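Local coordinates for protein cystalysin (Treponema denticola, PDB 1C7N) that belongs to the class I and II aminotransferase family of pyridoxal-5'-phosphate-dependent enzymes and holds pyridoxal-5'-phosphate in a pocket, at residues M342-F354 with S382-K394. Sequence-based numbering, arbitrary orientation.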
loop_
_atom_site.group_PDB
_atom_site.type_symbol
_atom_site.label_atom_id
_atom_site.label_comp_id
_atom_site.label_asym_id
_atom_site.label_seq_id
_atom_site.Cartn_x
_atom_site.Cartn_y
_atom_site.Cartn_z
ATOM N N MET A 342 -22.972 8.495 -26.982
ATOM C CA MET A 342 -22.738 9.630 -26.092
ATOM C C MET A 342 -21.253 9.742 -25.785
ATOM O O MET A 342 -20.648 10.804 -25.937
ATOM C CB MET A 342 -23.510 9.456 -24.776
ATOM C CG MET A 342 -25.018 9.649 -24.895
ATOM S SD MET A 342 -25.868 9.350 -23.321
ATOM C CE MET A 342 -25.178 10.705 -22.340
ATOM N N GLU A 343 -20.684 8.623 -25.355
ATOM C CA GLU A 343 -19.275 8.526 -25.007
ATOM C C GLU A 343 -18.401 9.005 -26.161
ATOM O O GLU A 343 -17.469 9.784 -25.973
ATOM C CB GLU A 343 -18.958 7.073 -24.666
ATOM C CG GLU A 343 -17.525 6.784 -24.293
ATOM C CD GLU A 343 -17.363 5.354 -23.849
ATOM O OE1 GLU A 343 -17.589 4.446 -24.676
ATOM O OE2 GLU A 343 -17.029 5.133 -22.670
ATOM N N GLU A 344 -18.714 8.519 -27.355
ATOM C CA GLU A 344 -17.987 8.876 -28.562
ATOM C C GLU A 344 -18.063 10.379 -28.798
ATOM O O GLU A 344 -17.061 11.026 -29.102
ATOM C CB GLU A 344 -18.592 8.128 -29.752
ATOM C CG GLU A 344 -18.063 8.532 -31.117
ATOM C CD GLU A 344 -16.575 8.301 -31.272
ATOM O OE1 GLU A 344 -16.072 7.265 -30.783
ATOM O OE2 GLU A 344 -15.909 9.152 -31.903
ATOM N N PHE A 345 -19.267 10.924 -28.657
ATOM C CA PHE A 345 -19.498 12.348 -28.862
ATOM C C PHE A 345 -18.746 13.213 -27.859
ATOM O O PHE A 345 -18.090 14.181 -28.235
ATOM C CB PHE A 345 -20.995 12.655 -28.759
ATOM C CG PHE A 345 -21.326 14.114 -28.874
ATOM C CD1 PHE A 345 -21.308 14.749 -30.109
ATOM C CD2 PHE A 345 -21.649 14.858 -27.739
ATOM C CE1 PHE A 345 -21.606 16.102 -30.218
ATOM C CE2 PHE A 345 -21.949 16.213 -27.837
ATOM C CZ PHE A 345 -21.926 16.837 -29.080
ATOM N N MET A 346 -18.853 12.874 -26.583
ATOM C CA MET A 346 -18.187 13.657 -25.549
ATOM C C MET A 346 -16.676 13.692 -25.736
ATOM O O MET A 346 -16.060 14.757 -25.669
ATOM C CB MET A 346 -18.521 13.103 -24.161
ATOM C CG MET A 346 -19.995 13.184 -23.788
ATOM S SD MET A 346 -20.669 14.852 -23.917
ATOM C CE MET A 346 -22.422 14.498 -23.847
ATOM N N ILE A 347 -16.086 12.529 -25.980
ATOM C CA ILE A 347 -14.643 12.422 -26.158
ATOM C C ILE A 347 -14.090 13.067 -27.424
ATOM O O ILE A 347 -13.089 13.772 -27.371
ATOM C CB ILE A 347 -14.192 10.948 -26.164
ATOM C CG1 ILE A 347 -14.426 10.320 -24.789
ATOM C CG2 ILE A 347 -12.718 10.850 -26.556
ATOM C CD1 ILE A 347 -14.076 8.842 -24.733
ATOM N N HIS A 348 -14.740 12.830 -28.560
ATOM C CA HIS A 348 -14.234 13.354 -29.820
ATOM C C HIS A 348 -14.842 14.635 -30.371
ATOM O O HIS A 348 -14.181 15.347 -31.124
ATOM C CB HIS A 348 -14.290 12.261 -30.891
ATOM C CG HIS A 348 -13.459 11.057 -30.566
ATOM N ND1 HIS A 348 -13.953 9.975 -29.868
ATOM C CD2 HIS A 348 -12.156 10.782 -30.811
ATOM C CE1 HIS A 348 -12.991 9.087 -29.697
ATOM N NE2 HIS A 348 -11.890 9.552 -30.259
ATOM N N LYS A 349 -16.087 14.934 -30.019
ATOM C CA LYS A 349 -16.706 16.155 -30.519
ATOM C C LYS A 349 -16.596 17.293 -29.515
ATOM O O LYS A 349 -16.262 18.414 -29.885
ATOM C CB LYS A 349 -18.180 15.917 -30.867
ATOM C CG LYS A 349 -18.394 14.958 -32.023
ATOM C CD LYS A 349 -17.698 15.445 -33.287
ATOM C CE LYS A 349 -17.867 14.452 -34.428
ATOM N NZ LYS A 349 -17.135 14.876 -35.659
ATOM N N ALA A 350 -16.869 17.000 -28.248
ATOM C CA ALA A 350 -16.812 18.013 -27.198
ATOM C C ALA A 350 -15.486 18.019 -26.443
ATOM O O ALA A 350 -15.165 18.983 -25.752
ATOM C CB ALA A 350 -17.953 17.797 -26.217
ATOM N N GLN A 351 -14.722 16.942 -26.579
ATOM C CA GLN A 351 -13.453 16.810 -25.872
ATOM C C GLN A 351 -13.663 17.119 -24.401
ATOM O O GLN A 351 -12.870 17.819 -23.760
ATOM C CB GLN A 351 -12.390 17.726 -26.475
ATOM C CG GLN A 351 -11.724 17.121 -27.692
ATOM C CD GLN A 351 -10.612 17.978 -28.239
ATOM O OE1 GLN A 351 -9.673 18.336 -27.524
ATOM N NE2 GLN A 351 -10.700 18.307 -29.521
ATOM N N ILE A 352 -14.768 16.603 -23.883
ATOM C CA ILE A 352 -15.107 16.765 -22.482
ATOM C C ILE A 352 -15.077 15.330 -21.964
ATOM O O ILE A 352 -15.777 14.448 -22.477
ATOM C CB ILE A 352 -16.498 17.434 -22.320
ATOM C CG1 ILE A 352 -16.696 17.868 -20.866
ATOM C CG2 ILE A 352 -17.607 16.487 -22.767
ATOM C CD1 ILE A 352 -17.822 18.872 -20.681
ATOM N N PHE A 353 -14.229 15.082 -20.975
ATOM C CA PHE A 353 -14.085 13.736 -20.448
ATOM C C PHE A 353 -14.750 13.511 -19.108
ATOM O O PHE A 353 -14.189 13.812 -18.058
ATOM C CB PHE A 353 -12.600 13.377 -20.382
ATOM C CG PHE A 353 -11.922 13.441 -21.714
ATOM C CD1 PHE A 353 -11.606 14.667 -22.287
ATOM C CD2 PHE A 353 -11.659 12.277 -22.429
ATOM C CE1 PHE A 353 -11.038 14.735 -23.559
ATOM C CE2 PHE A 353 -11.097 12.332 -23.693
ATOM C CZ PHE A 353 -10.785 13.560 -24.263
ATOM N N PHE A 354 -15.969 12.991 -19.166
ATOM C CA PHE A 354 -16.748 12.703 -17.971
ATOM C C PHE A 354 -16.470 11.263 -17.593
ATOM O O PHE A 354 -15.651 10.580 -18.209
ATOM C CB PHE A 354 -18.255 12.791 -18.257
ATOM C CG PHE A 354 -18.747 14.158 -18.663
ATOM C CD1 PHE A 354 -18.484 15.277 -17.882
ATOM C CD2 PHE A 354 -19.569 14.300 -19.783
ATOM C CE1 PHE A 354 -19.036 16.519 -18.201
ATOM C CE2 PHE A 354 -20.130 15.538 -20.111
ATOM C CZ PHE A 354 -19.864 16.648 -19.319
ATOM N N SER A 382 -14.778 24.158 -20.358
ATOM C CA SER A 382 -15.289 22.858 -20.761
ATOM C C SER A 382 -16.732 22.931 -21.248
ATOM O O SER A 382 -17.074 22.346 -22.273
ATOM C CB SER A 382 -15.187 21.876 -19.593
ATOM O OG SER A 382 -13.854 21.793 -19.111
ATOM N N LEU A 383 -17.573 23.650 -20.511
ATOM C CA LEU A 383 -18.976 23.780 -20.886
ATOM C C LEU A 383 -19.129 24.500 -22.213
ATOM O O LEU A 383 -20.029 24.187 -22.988
ATOM C CB LEU A 383 -19.755 24.517 -19.791
ATOM C CG LEU A 383 -19.813 23.793 -18.443
ATOM C CD1 LEU A 383 -20.422 24.701 -17.392
ATOM C CD2 LEU A 383 -20.618 22.507 -18.588
ATOM N N GLU A 384 -18.256 25.465 -22.485
ATOM C CA GLU A 384 -18.339 26.193 -23.747
ATOM C C GLU A 384 -17.938 25.291 -24.918
ATOM O O GLU A 384 -18.472 25.431 -26.019
ATOM C CB GLU A 384 -17.470 27.455 -23.705
ATOM C CG GLU A 384 -17.540 28.318 -24.969
ATOM C CD GLU A 384 -18.962 28.523 -25.486
ATOM O OE1 GLU A 384 -19.892 28.653 -24.665
ATOM O OE2 GLU A 384 -19.150 28.569 -26.720
ATOM N N ARG A 385 -17.001 24.371 -24.692
ATOM C CA ARG A 385 -16.608 23.435 -25.753
ATOM C C ARG A 385 -17.810 22.546 -26.045
ATOM O O ARG A 385 -18.123 22.247 -27.199
ATOM C CB ARG A 385 -15.457 22.534 -25.311
ATOM C CG ARG A 385 -14.082 23.071 -25.585
ATOM C CD ARG A 385 -13.106 21.922 -25.775
ATOM N NE ARG A 385 -13.042 21.041 -24.607
ATOM C CZ ARG A 385 -12.569 21.412 -23.420
ATOM N NH1 ARG A 385 -12.123 22.651 -23.239
ATOM N NH2 ARG A 385 -12.525 20.540 -22.419
ATOM N N LEU A 386 -18.467 22.121 -24.970
ATOM C CA LEU A 386 -19.645 21.269 -25.048
ATOM C C LEU A 386 -20.751 22.035 -25.770
ATOM O O LEU A 386 -21.448 21.490 -26.626
ATOM C CB LEU A 386 -20.118 20.926 -23.633
ATOM C CG LEU A 386 -20.908 19.649 -23.354
ATOM C CD1 LEU A 386 -21.907 19.946 -22.237
ATOM C CD2 LEU A 386 -21.625 19.160 -24.592
ATOM N N ASN A 387 -20.897 23.304 -25.404
ATOM C CA ASN A 387 -21.900 24.188 -25.989
ATOM C C ASN A 387 -21.792 24.209 -27.512
ATOM O O ASN A 387 -22.781 24.000 -28.211
ATOM C CB ASN A 387 -21.729 25.603 -25.423
ATOM C CG ASN A 387 -22.923 26.498 -25.700
ATOM O OD1 ASN A 387 -24.047 26.021 -25.857
ATOM N ND2 ASN A 387 -22.687 27.810 -25.737
ATOM N N LYS A 388 -20.589 24.458 -28.025
ATOM C CA LYS A 388 -20.383 24.492 -29.471
ATOM C C LYS A 388 -20.627 23.123 -30.103
ATOM O O LYS A 388 -21.186 23.025 -31.196
ATOM C CB LYS A 388 -18.967 24.967 -29.810
ATOM C CG LYS A 388 -18.689 26.419 -29.446
ATOM C CD LYS A 388 -17.612 27.011 -30.344
ATOM C CE LYS A 388 -17.280 28.447 -29.961
ATOM N NZ LYS A 388 -16.682 28.536 -28.600
ATOM N N ALA A 389 -20.209 22.069 -29.408
ATOM C CA ALA A 389 -20.383 20.706 -29.899
ATOM C C ALA A 389 -21.864 20.335 -29.989
ATOM O O ALA A 389 -22.304 19.728 -30.974
ATOM C CB ALA A 389 -19.645 19.726 -28.989
ATOM N N LEU A 390 -22.629 20.700 -28.964
ATOM C CA LEU A 390 -24.056 20.414 -28.948
ATOM C C LEU A 390 -24.760 21.200 -30.050
ATOM O O LEU A 390 -25.643 20.677 -30.725
ATOM C CB LEU A 390 -24.664 20.764 -27.586
ATOM C CG LEU A 390 -24.396 19.766 -26.451
ATOM C CD1 LEU A 390 -25.029 20.261 -25.165
ATOM C CD2 LEU A 390 -24.961 18.405 -26.822
ATOM N N LYS A 391 -24.372 22.458 -30.226
ATOM C CA LYS A 391 -24.977 23.284 -31.268
ATOM C C LYS A 391 -24.711 22.662 -32.636
ATOM O O LYS A 391 -25.622 22.521 -33.453
ATOM C CB LYS A 391 -24.403 24.700 -31.229
ATOM C CG LYS A 391 -24.861 25.518 -30.042
ATOM C CD LYS A 391 -24.151 26.861 -30.010
ATOM C CE LYS A 391 -24.611 27.687 -28.834
ATOM N NZ LYS A 391 -23.841 28.948 -28.728
ATOM N N ASP A 392 -23.459 22.296 -32.882
ATOM C CA ASP A 392 -23.099 21.679 -34.151
ATOM C C ASP A 392 -23.931 20.421 -34.365
ATOM O O ASP A 392 -24.461 20.195 -35.454
ATOM C CB ASP A 392 -21.611 21.336 -34.169
ATOM C CG ASP A 392 -20.743 22.568 -34.250
ATOM O OD1 ASP A 392 -19.503 22.433 -34.193
ATOM O OD2 ASP A 392 -21.304 23.676 -34.378
ATOM N N LEU A 393 -24.049 19.610 -33.316
ATOM C CA LEU A 393 -24.837 18.388 -33.389
ATOM C C LEU A 393 -26.228 18.793 -33.871
ATOM O O LEU A 393 -26.979 17.978 -34.408
ATOM C CB LEU A 393 -24.928 17.734 -32.007
ATOM C CG LEU A 393 -25.568 16.345 -31.934
ATOM C CD1 LEU A 393 -24.743 15.364 -32.749
ATOM C CD2 LEU A 393 -25.653 15.893 -30.486
ATOM N N LYS A 394 -26.541 20.072 -33.679
ATOM C CA LYS A 394 -27.815 20.657 -34.078
ATOM C C LYS A 394 -28.985 19.977 -33.390
ATOM O O LYS A 394 -29.609 20.631 -32.528
ATOM C CB LYS A 394 -27.979 20.582 -35.600
ATOM C CG LYS A 394 -27.064 21.531 -36.361
ATOM C CD LYS A 394 -27.193 21.371 -37.871
ATOM C CE LYS A 394 -26.487 20.118 -38.378
ATOM N NZ LYS A 394 -27.060 18.857 -37.833
#
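Phe-345 enters helix 382-393 as a knob in a hole lined by Leu-386, Ala-389, Leu-390 and Leu-393, a compact example of how two crossing helices lock through one large ring. Its CG, anti to the backbone N (chi1 177°), carries the ring across to the other helix: CZ lies 3.7 Å from Ala-389 CB, Leu-393 CD2 covers one face near the rim, and Ala-389 O meets the edge. The side chains of Leu-390 and Phe-345 cross at about a right angle, Leu-390 CD2 coming 3.9 Å from Phe-345 CE2. The next residue, Met-346, adds only a light touch of SD on Leu-386 CD2. The backbones come nearest at Ala-350, whose CA lies 4.8 Å from that of Leu-386; its CB rests 3.8 Å from Ala-389 CB, and the helix axes pass 9.5 Å apart at 110°. Here the first helix ends in a wider pi-type turn, and Gln-351 follows with positive phi. Arg-385, bent at chi3 (-59°), serves the carbonyls of this ending: NE donates to Ala-350 O (3.2 Å) and NH2 to Gln-351 O (3.1 Å), both oxygens lying near the guanidinium edge. The amide oxygen of Gln-351 turns instead to Gly-30 N. Ile-352 then lays CD1 against Ser-382 O (3.9 Å) and Leu-386. Beyond the pair, Leu-383 and Asn-387 pack on helix 289-313, while Met-342, Met-346 and Phe-354 touch strand 367-371 and Ile-347 meets helix 17-25.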